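Possible substrate binding protein of ABC transporter system (Rhodopseudomonas palustris, PDB 3N0X) probably binds branched-chain or related amino acids as the periplasmic receptor of an ABC transporter and hands them over for uptake. Local coordinates at residues Lys203-Ile208 with Ile229-Gly234; Val92-Lys97 with Asn116-Arg121; Gly27-Leu32 with Ile47-Lys52; Val106-Thr111 with Gly123-Gln128. All blocks are in the same frame, centred on the assembly; numbering follows the deposited sequence.

Interaction 1: residues Lys203-Ile208 with Ile229-Gly234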
# COMPACT_ATOMS: atom_id res chain seq x y z
N LYS A 203 7.79 24.33 -9.56
CA LYS A 203 6.49 24.44 -8.89
C LYS A 203 5.67 23.21 -9.20
O LYS A 203 5.56 22.82 -10.37
CB LYS A 203 5.78 25.68 -9.37
CG LYS A 203 6.48 27.00 -8.99
CD LYS A 203 7.17 27.62 -10.14
CE LYS A 203 6.20 28.25 -11.09
NZ LYS A 203 6.88 28.71 -12.36
N ILE A 204 5.11 22.60 -8.16
CA ILE A 204 4.38 21.34 -8.27
C ILE A 204 3.08 21.40 -7.48
O ILE A 204 3.08 21.88 -6.34
CB ILE A 204 5.21 20.16 -7.72
CG1 ILE A 204 6.61 20.10 -8.36
CG2 ILE A 204 4.46 18.81 -7.95
CD1 ILE A 204 7.54 19.01 -7.74
N ILE A 205 1.99 20.95 -8.09
CA ILE A 205 0.72 20.70 -7.38
C ILE A 205 0.74 19.21 -7.12
O ILE A 205 0.76 18.41 -8.08
CB ILE A 205 -0.53 21.09 -8.21
CG1 ILE A 205 -0.54 22.61 -8.45
CG2 ILE A 205 -1.79 20.59 -7.50
CD1 ILE A 205 -1.56 23.04 -9.50
N TRP A 206 0.70 18.81 -5.84
CA TRP A 206 0.62 17.40 -5.46
C TRP A 206 -0.82 17.10 -5.05
O TRP A 206 -1.39 17.79 -4.20
CB TRP A 206 1.62 17.04 -4.35
CG TRP A 206 1.60 15.60 -4.04
CD1 TRP A 206 2.17 14.62 -4.78
CD2 TRP A 206 0.98 14.93 -2.92
NE1 TRP A 206 1.95 13.38 -4.21
CE2 TRP A 206 1.23 13.54 -3.07
CE3 TRP A 206 0.25 15.37 -1.81
CZ2 TRP A 206 0.77 12.59 -2.14
CZ3 TRP A 206 -0.21 14.41 -0.89
CH2 TRP A 206 0.07 13.04 -1.07
N VAL A 207 -1.40 16.08 -5.67
CA VAL A 207 -2.78 15.71 -5.43
C VAL A 207 -2.85 14.39 -4.65
O VAL A 207 -2.10 13.42 -4.93
CB VAL A 207 -3.51 15.57 -6.75
CG1 VAL A 207 -5.01 15.22 -6.54
CG2 VAL A 207 -3.41 16.87 -7.58
N ILE A 208 -3.76 14.35 -3.68
CA ILE A 208 -4.12 13.11 -3.02
C ILE A 208 -5.64 13.01 -3.21
O ILE A 208 -6.38 13.95 -2.90
CB ILE A 208 -3.69 13.02 -1.53
CG1 ILE A 208 -4.22 11.73 -0.90
CG2 ILE A 208 -4.16 14.24 -0.75
CD1 ILE A 208 -3.71 11.45 0.51
N ILE A 229 4.03 25.14 -14.00
CA ILE A 229 3.63 24.24 -12.92
C ILE A 229 3.50 22.81 -13.42
O ILE A 229 2.92 22.59 -14.50
CB ILE A 229 2.29 24.72 -12.30
CG1 ILE A 229 2.43 26.11 -11.72
CG2 ILE A 229 1.78 23.73 -11.23
CD1 ILE A 229 1.08 26.81 -11.39
N GLU A 230 4.01 21.87 -12.63
CA GLU A 230 3.92 20.42 -12.87
C GLU A 230 2.88 19.84 -11.96
O GLU A 230 2.70 20.35 -10.84
CB GLU A 230 5.23 19.72 -12.46
CG GLU A 230 6.39 19.84 -13.39
CD GLU A 230 7.50 18.87 -13.00
OE1 GLU A 230 7.22 17.64 -12.94
OE2 GLU A 230 8.63 19.35 -12.74
N LEU A 231 2.20 18.79 -12.38
CA LEU A 231 1.30 18.04 -11.52
C LEU A 231 2.00 16.80 -11.03
O LEU A 231 2.89 16.29 -11.70
CB LEU A 231 0.05 17.60 -12.27
CG LEU A 231 -0.83 18.67 -12.92
CD1 LEU A 231 -2.09 18.00 -13.57
CD2 LEU A 231 -1.22 19.80 -11.93
N SER A 232 1.64 16.36 -9.84
CA SER A 232 2.20 15.16 -9.21
C SER A 232 1.12 14.46 -8.41
O SER A 232 0.24 15.08 -7.84
CB SER A 232 3.41 15.52 -8.32
OG SER A 232 4.00 14.41 -7.63
N THR A 233 1.19 13.13 -8.38
CA THR A 233 0.33 12.35 -7.51
C THR A 233 1.00 10.99 -7.28
O THR A 233 2.00 10.62 -7.97
CB THR A 233 -1.09 12.22 -8.09
OG1 THR A 233 -1.99 11.75 -7.09
CG2 THR A 233 -1.09 11.28 -9.32
N GLY A 234 0.47 10.22 -6.35
CA GLY A 234 0.99 8.87 -6.10
C GLY A 234 0.67 7.88 -7.21
O GLY A 234 -0.18 8.12 -8.08
O HOH W 1 -1.35 10.82 -4.02
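This is a buried pairing of two parallel strands, 203-207 and 229-233, at one side of a four-stranded sheet. With helix 215-221 they make a beta-alpha-beta unit of the periplasmic binding protein fold. Strand 142-149 pairs with the other edge of 203-207. The ladder is stitched by backbone bonds. E230 N donates to K203 O in a nearly straight bond of 2.9 Å, and E230 O accepts from I205 N. Further on, S232 N bonds to I205 O at 2.8 Å, and S232 O accepts from V207 N. On one face, I205 CG1 lies 3.8 Å from I229 CG2, and L231 runs alongside I205. Helices 186-196 and 215-221 pack over these residues. On the other face, I204 CG2 presses on S232 CB at a tight 3.5 Å. With CG opposite the backbone N (chi1 -176°), the indole of W206 brings its edge to S232, CD1 lying 3.4 Å from OG. W206 NE1 bonds to N133 and S232 OG to the carbonyl of E251. Were W206 an alanine, N133 OD1 would probably lose this donor, F161 its stacking partner, and a gap would open beside S232. T233 OG1 donates to V207 O at 2.7 Å, from above the carbonyl plane.

Interaction 2: residues Val92-Lys97 with Asn116-Arg121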
# COMPACT_ATOMS: atom_id res chain seq x y z
N VAL A 92 -11.15 -9.09 17.15
CA VAL A 92 -11.33 -10.54 17.05
C VAL A 92 -10.00 -11.29 17.23
O VAL A 92 -9.94 -12.34 17.86
CB VAL A 92 -12.00 -10.92 15.70
CG1 VAL A 92 -12.20 -12.42 15.61
CG2 VAL A 92 -13.33 -10.16 15.57
N ALA A 93 -8.94 -10.73 16.66
CA ALA A 93 -7.62 -11.29 16.88
C ALA A 93 -7.26 -11.31 18.36
O ALA A 93 -6.81 -12.32 18.88
CB ALA A 93 -6.56 -10.50 16.07
N GLU A 94 -7.51 -10.20 19.05
CA GLU A 94 -7.23 -10.11 20.47
C GLU A 94 -8.10 -11.10 21.25
O GLU A 94 -7.60 -11.77 22.16
CB GLU A 94 -7.40 -8.68 21.00
CG GLU A 94 -7.14 -8.55 22.50
CD GLU A 94 -7.24 -7.11 23.03
OE1 GLU A 94 -6.64 -6.21 22.43
OE2 GLU A 94 -7.88 -6.90 24.07
N GLU A 95 -9.39 -11.18 20.93
CA GLU A 95 -10.31 -12.08 21.67
C GLU A 95 -9.87 -13.54 21.59
O GLU A 95 -9.95 -14.26 22.57
CB GLU A 95 -11.75 -11.91 21.16
CG GLU A 95 -12.78 -12.87 21.79
N ASN A 96 -9.41 -13.95 20.41
CA ASN A 96 -8.97 -15.31 20.17
C ASN A 96 -7.49 -15.58 20.43
O ASN A 96 -7.06 -16.72 20.33
CB ASN A 96 -9.32 -15.67 18.73
CG ASN A 96 -10.80 -15.82 18.56
OD1 ASN A 96 -11.36 -16.85 18.94
ND2 ASN A 96 -11.47 -14.77 18.07
N LYS A 97 -6.74 -14.53 20.79
CA LYS A 97 -5.30 -14.61 21.04
C LYS A 97 -4.58 -15.27 19.87
O LYS A 97 -3.78 -16.18 20.04
CB LYS A 97 -4.98 -15.29 22.37
CG LYS A 97 -5.48 -14.54 23.58
CD LYS A 97 -5.07 -15.21 24.88
CE LYS A 97 -5.56 -14.43 26.11
NZ LYS A 97 -5.06 -15.11 27.34
N ASN A 116 -3.74 -3.43 18.26
CA ASN A 116 -3.42 -4.26 19.42
C ASN A 116 -2.26 -5.21 19.10
O ASN A 116 -1.87 -5.34 17.92
CB ASN A 116 -4.66 -5.00 19.93
CG ASN A 116 -5.10 -6.11 19.04
OD1 ASN A 116 -4.38 -7.09 18.85
ND2 ASN A 116 -6.32 -5.98 18.49
N ARG A 117 -1.71 -5.81 20.14
CA ARG A 117 -0.48 -6.60 20.05
C ARG A 117 -0.53 -7.80 19.10
O ARG A 117 0.51 -8.32 18.72
CB ARG A 117 -0.03 -7.06 21.44
CG ARG A 117 -0.97 -8.06 22.08
CD ARG A 117 -0.75 -8.20 23.55
NE ARG A 117 0.58 -8.74 23.83
CZ ARG A 117 0.88 -10.04 23.84
NH1 ARG A 117 -0.06 -10.96 23.65
NH2 ARG A 117 2.13 -10.42 24.07
N TYR A 118 -1.72 -8.26 18.75
CA TYR A 118 -1.90 -9.41 17.85
C TYR A 118 -1.91 -9.00 16.37
O TYR A 118 -1.98 -9.86 15.49
CB TYR A 118 -3.22 -10.13 18.19
CG TYR A 118 -3.16 -10.72 19.60
CD1 TYR A 118 -2.58 -11.95 19.83
CD2 TYR A 118 -3.68 -10.03 20.69
CE1 TYR A 118 -2.48 -12.48 21.10
CE2 TYR A 118 -3.58 -10.56 21.96
CZ TYR A 118 -2.98 -11.79 22.17
OH TYR A 118 -2.86 -12.37 23.43
N ILE A 119 -1.85 -7.71 16.12
CA ILE A 119 -1.92 -7.14 14.77
C ILE A 119 -0.53 -6.82 14.22
O ILE A 119 0.26 -6.10 14.84
CB ILE A 119 -2.80 -5.84 14.76
CG1 ILE A 119 -4.15 -6.05 15.41
CG2 ILE A 119 -2.94 -5.27 13.30
CD1 ILE A 119 -4.93 -7.24 14.92
N PHE A 120 -0.23 -7.40 13.05
CA PHE A 120 0.92 -7.04 12.26
C PHE A 120 0.39 -6.59 10.90
O PHE A 120 -0.76 -6.82 10.54
CB PHE A 120 1.90 -8.20 12.09
CG PHE A 120 2.64 -8.57 13.35
CD1 PHE A 120 2.01 -9.29 14.38
CD2 PHE A 120 3.93 -8.15 13.55
CE1 PHE A 120 2.70 -9.62 15.53
CE2 PHE A 120 4.62 -8.49 14.69
CZ PHE A 120 4.01 -9.21 15.68
N ARG A 121 1.21 -5.88 10.14
CA ARG A 121 0.77 -5.42 8.82
C ARG A 121 1.89 -5.48 7.81
O ARG A 121 2.90 -4.81 7.98
CB ARG A 121 0.21 -3.99 8.87
CG ARG A 121 -0.13 -3.50 7.45
CD ARG A 121 -1.20 -2.50 7.36
NE ARG A 121 -1.00 -1.32 8.20
CZ ARG A 121 -1.94 -0.38 8.34
NH1 ARG A 121 -3.05 -0.49 7.69
NH2 ARG A 121 -1.77 0.65 9.18
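Y118 turns its CG to the side opposite its own carbonyl carbon (chi1 -64°), and this lays the ring against the last turn of helix 83-96. N116 sets its CG between backbone N and carbonyl carbon (chi1 72°), and its amide comes beside E94. Y118 has the largest share of the contact. A93 O sits over one face of its ring near the border, 4.0 Å from Y118 CG. E94 CA comes 3.6 Å from Y118 CD2. The side chains of E94 and Y118 cross at about a right angle, with E94 CG near the CD2-CE2 side of the ring. At the phenol end, K97 CA lies 3.5 Å from Y118 CE1. K97 has left the helix with a positive phi, in a Schellman motif, which is consistent with its place beside the phenol. The facing segment is a type I turn from N116 to I119, leading into strand 119-121 at the edge of the six-stranded sheet. N116 OD1 accepts from Y118 N at 2.9 Å, an Asx turn that fixes the amide. N116 ND2 donates to the carbonyl of L90 in helix 83-96. E94 OE1 reaches N116 CB at 3.4 Å, with carboxylate and amide planes 80° apart. Helix 307-314 also meets Y118, through T307 and E308. Deeper in, A93 CB touches I119 CD1 at 3.8 Å, and L100 of the neighbouring strand packs on both residues.

Interaction 3: residues Gly27-Leu32 with Ile47-Lys52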
# COMPACT_ATOMS: atom_id res chain seq x y z
N GLY A 27 -1.29 -13.92 -5.12
CA GLY A 27 0.03 -13.58 -4.54
C GLY A 27 0.35 -14.45 -3.35
O GLY A 27 1.51 -14.90 -3.17
N LEU A 28 -0.64 -14.67 -2.47
CA LEU A 28 -0.44 -15.54 -1.32
C LEU A 28 -0.02 -16.96 -1.78
O LEU A 28 0.97 -17.52 -1.27
CB LEU A 28 -1.72 -15.62 -0.48
CG LEU A 28 -1.67 -16.56 0.73
CD1 LEU A 28 -0.57 -16.17 1.74
CD2 LEU A 28 -3.09 -16.66 1.38
N MSE A 29 -0.70 -17.52 -2.78
CA MSE A 29 -0.39 -18.89 -3.18
C MSE A 29 0.95 -18.98 -3.86
O MSE A 29 1.69 -19.91 -3.60
CB MSE A 29 -1.48 -19.47 -4.07
CG MSE A 29 -2.84 -19.52 -3.39
SE MSE A 29 -2.89 -20.18 -1.57
CE MSE A 29 -2.49 -22.00 -1.91
N MSE A 30 1.26 -18.01 -4.70
CA MSE A 30 2.57 -17.96 -5.38
C MSE A 30 3.71 -17.73 -4.39
O MSE A 30 4.80 -18.30 -4.54
CB MSE A 30 2.57 -16.90 -6.49
CG MSE A 30 1.75 -17.35 -7.66
SE MSE A 30 1.81 -16.13 -9.16
CE MSE A 30 3.60 -16.51 -9.72
N GLY A 31 3.48 -16.90 -3.37
CA GLY A 31 4.47 -16.70 -2.35
C GLY A 31 4.78 -17.93 -1.51
O GLY A 31 5.94 -18.20 -1.17
N LEU A 32 3.73 -18.69 -1.17
CA LEU A 32 3.91 -19.92 -0.41
C LEU A 32 4.63 -20.97 -1.28
O LEU A 32 5.48 -21.74 -0.80
CB LEU A 32 2.56 -20.45 0.09
CG LEU A 32 1.83 -19.58 1.13
CD1 LEU A 32 0.41 -20.11 1.40
CD2 LEU A 32 2.63 -19.54 2.48
N ILE A 47 1.24 -27.03 4.50
CA ILE A 47 0.58 -25.70 4.57
C ILE A 47 -0.77 -25.80 3.89
O ILE A 47 -0.85 -26.22 2.75
CB ILE A 47 1.40 -24.60 3.90
CG1 ILE A 47 2.81 -24.58 4.50
CG2 ILE A 47 0.67 -23.23 4.03
CD1 ILE A 47 3.78 -23.56 3.94
N VAL A 48 -1.83 -25.41 4.61
CA VAL A 48 -3.20 -25.42 4.09
C VAL A 48 -3.76 -24.01 4.23
O VAL A 48 -3.71 -23.42 5.30
CB VAL A 48 -4.10 -26.44 4.86
CG1 VAL A 48 -5.57 -26.36 4.39
CG2 VAL A 48 -3.51 -27.86 4.70
N VAL A 49 -4.28 -23.48 3.14
CA VAL A 49 -4.90 -22.18 3.14
C VAL A 49 -6.41 -22.32 3.08
O VAL A 49 -6.93 -23.01 2.20
CB VAL A 49 -4.43 -21.34 1.97
CG1 VAL A 49 -5.17 -20.02 1.92
CG2 VAL A 49 -2.91 -21.10 2.11
N ILE A 50 -7.08 -21.68 4.04
CA ILE A 50 -8.54 -21.61 4.16
C ILE A 50 -8.93 -20.20 3.77
O ILE A 50 -8.48 -19.28 4.45
CB ILE A 50 -8.95 -21.81 5.65
CG1 ILE A 50 -8.48 -23.17 6.17
CG2 ILE A 50 -10.46 -21.66 5.84
CD1 ILE A 50 -8.77 -24.27 5.19
N THR A 51 -9.76 -20.01 2.75
CA THR A 51 -10.22 -18.68 2.36
C THR A 51 -11.65 -18.39 2.86
O THR A 51 -12.50 -19.29 2.90
CB THR A 51 -10.15 -18.46 0.84
OG1 THR A 51 -11.06 -19.35 0.18
CG2 THR A 51 -8.74 -18.70 0.31
N LYS A 52 -11.89 -17.14 3.26
CA LYS A 52 -13.16 -16.71 3.83
C LYS A 52 -13.51 -15.40 3.13
O LYS A 52 -12.86 -14.37 3.34
CB LYS A 52 -13.05 -16.44 5.34
CG LYS A 52 -12.65 -17.62 6.22
CD LYS A 52 -13.91 -18.40 6.60
CE LYS A 52 -13.56 -19.54 7.51
NZ LYS A 52 -14.53 -20.65 7.32
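The 2.8 Å bond from G31 N to G27 O belongs to the helical turn that brings L28, M29 and L32 against I47 and V49. A second bond of this kind, from L32 N to L28 O, continues the turn. The contact packs helix 18-35 on strand 45-53, in the lobe of the periplasmic binding protein fold that holds the six-stranded sheet. The helical segment 27-32 runs nearly antiparallel to the strand segment 47-52, their axes 10.9 Å apart at closest. All the contacts across it are apolar. V49 is the centre, and its two methyls have different nearest partners. CG1 meets L28 CD2 tip to tip at 4.0 Å. CG2 is touched by L32 CD1 and by the selenium of M29, a selenomethionine. The chain of M29 is bent at chi2 and chi3, which carries SE toward the strand, 3.8 Å from V49 CG2. Replacing V49 by an alanine would probably open a gap between L28, M29 and L32 and leave their ends freer to move. A292 of helix 283-302 packs on L28 and L32, and M40 on M29 and L32. L32 CD1 bridges two residues of the strand: it lies 3.5 Å from V49 CG2 and 4.1 Å from I47 CG2.

Interaction 4: residues Val106-Thr111 with Gly123-Gln128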
# COMPACT_ATOMS: atom_id res chain seq x y z
N VAL A 106 -4.93 -0.45 4.08
CA VAL A 106 -3.95 0.62 4.29
C VAL A 106 -4.24 1.57 5.47
O VAL A 106 -3.38 2.36 5.82
CB VAL A 106 -3.82 1.53 3.02
CG1 VAL A 106 -3.42 0.70 1.80
CG2 VAL A 106 -5.14 2.31 2.75
N ALA A 107 -5.42 1.54 6.07
CA ALA A 107 -5.81 2.58 7.03
C ALA A 107 -4.79 2.75 8.13
O ALA A 107 -4.39 1.78 8.78
CB ALA A 107 -7.17 2.28 7.62
N ASP A 108 -4.36 3.99 8.36
CA ASP A 108 -3.33 4.25 9.37
C ASP A 108 -3.71 3.77 10.75
O ASP A 108 -2.86 3.30 11.52
CB ASP A 108 -3.02 5.77 9.46
CG ASP A 108 -2.07 6.26 8.34
OD1 ASP A 108 -1.40 5.44 7.67
OD2 ASP A 108 -1.98 7.52 8.14
N GLN A 109 -5.00 3.89 11.08
CA GLN A 109 -5.47 3.57 12.44
C GLN A 109 -5.21 2.11 12.84
O GLN A 109 -5.15 1.81 14.05
CB GLN A 109 -6.97 3.93 12.60
CG GLN A 109 -7.30 5.43 12.38
CD GLN A 109 -7.23 5.93 10.87
OE1 GLN A 109 -7.24 5.13 9.90
NE2 GLN A 109 -7.14 7.27 10.69
N ILE A 110 -5.06 1.22 11.86
CA ILE A 110 -4.83 -0.19 12.11
C ILE A 110 -3.55 -0.41 12.91
O ILE A 110 -3.51 -1.32 13.74
CB ILE A 110 -4.86 -0.98 10.80
CG1 ILE A 110 -6.29 -0.95 10.25
CG2 ILE A 110 -4.30 -2.42 10.97
CD1 ILE A 110 -6.44 -1.51 8.80
N THR A 111 -2.52 0.38 12.64
CA THR A 111 -1.29 0.31 13.41
C THR A 111 -1.14 1.54 14.34
O THR A 111 -0.03 1.80 14.86
CB THR A 111 -0.06 0.18 12.52
OG1 THR A 111 -0.10 1.16 11.46
CG2 THR A 111 0.04 -1.24 11.92
N GLY A 123 0.91 -4.83 4.39
CA GLY A 123 0.47 -3.79 3.47
C GLY A 123 1.11 -2.47 3.87
O GLY A 123 1.45 -2.25 5.04
N ARG A 124 1.36 -1.60 2.90
CA ARG A 124 1.79 -0.25 3.29
C ARG A 124 0.59 0.48 3.88
O ARG A 124 -0.55 0.20 3.56
CB ARG A 124 2.46 0.53 2.15
CG ARG A 124 1.56 1.39 1.28
CD ARG A 124 0.55 0.57 0.48
NE ARG A 124 -0.23 1.41 -0.41
CZ ARG A 124 -1.31 1.04 -1.09
NH1 ARG A 124 -1.75 -0.23 -1.11
NH2 ARG A 124 -1.97 1.96 -1.80
N ASN A 125 0.87 1.43 4.74
CA ASN A 125 -0.18 2.29 5.26
C ASN A 125 -0.25 3.61 4.51
O ASN A 125 0.64 3.95 3.72
CB ASN A 125 -0.11 2.47 6.80
CG ASN A 125 1.11 3.20 7.28
OD1 ASN A 125 1.57 4.17 6.67
ND2 ASN A 125 1.66 2.75 8.42
N SER A 126 -1.36 4.35 4.69
CA SER A 126 -1.58 5.59 3.94
C SER A 126 -0.51 6.64 4.26
O SER A 126 -0.14 7.44 3.40
CB SER A 126 -2.98 6.11 4.20
OG SER A 126 -3.93 5.26 3.58
N SER A 127 0.01 6.64 5.48
CA SER A 127 1.16 7.51 5.80
C SER A 127 2.40 7.18 4.96
O SER A 127 3.08 8.10 4.49
CB SER A 127 1.50 7.53 7.29
OG SER A 127 0.52 8.31 7.98
N GLN A 128 2.71 5.89 4.76
CA GLN A 128 3.81 5.50 3.88
C GLN A 128 3.58 6.05 2.45
O GLN A 128 4.52 6.57 1.82
CB GLN A 128 4.05 4.00 3.89
CG GLN A 128 4.81 3.54 5.20
CD GLN A 128 4.77 2.03 5.36
OE1 GLN A 128 3.70 1.42 5.29
NE2 GLN A 128 5.92 1.43 5.61
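The start of helix 126-137 is held by the loop 106-111, with a capping box at the helix N-terminus. The chain reaches it just after strand 119-121, the edge strand of the six-stranded sheet in one lobe of the periplasmic binding protein fold. N125 is the N-cap. Its OD1 accepts from Q128 N at 2.8 Å, and Q128 OE1 accepts in return from N125 N. D108 adds a second grip on the first turn. Its OD1 takes S127 N at 2.9 Å through its syn lone pair. Its OD2 takes the hydroxyl of the same residue, S127 OG, at 2.6 Å. That hydroxyl comes from above the carboxylate plane, 43° out of it. The carboxylate is thus fixed by both of its oxygens on one serine. It also sits by the positive end of the helix dipole, which would be expected to stabilise its negative charge. Alongside, V106 O accepts from S126 N at 3.1 Å and lies close to N125 CA. The backbones of the two segments are nearest here. R124 points its CB away from the loop, but its bent chain brings the guanidinium back. Its NE pairs with D129, and NH1 bonds to a bound glycerol, probably from the crystallisation liquor. R124 O is buried by the contact and has no polar partner in the model. V106 CG1 touches this oxygen at 3.4 Å and also lies over one face of the guanidinium, 3.5 Å from NH1.

In the fold
Along the chain, interaction 3 closes first. Interactions 2 and 4 follow with their segments alternating, and interaction 1 comes last. Interactions 2 and 3 reach the same six-stranded sheet, with centres about 20 Å apart. Interaction 1 lies in the four-stranded sheet, about 38 Å from each of them between centres and across the middle of the chain. Interaction 4 is nearest the middle, its centre about 8 Å from the chain's centre and about 22 Å from that of interaction 1. It touches interaction 2: R121 of strand 119-121 probably bonds through NH1 to A107 O and through NH2 to T111 OG1. The contacts thus span both lobes, between which this family generally binds its ligand.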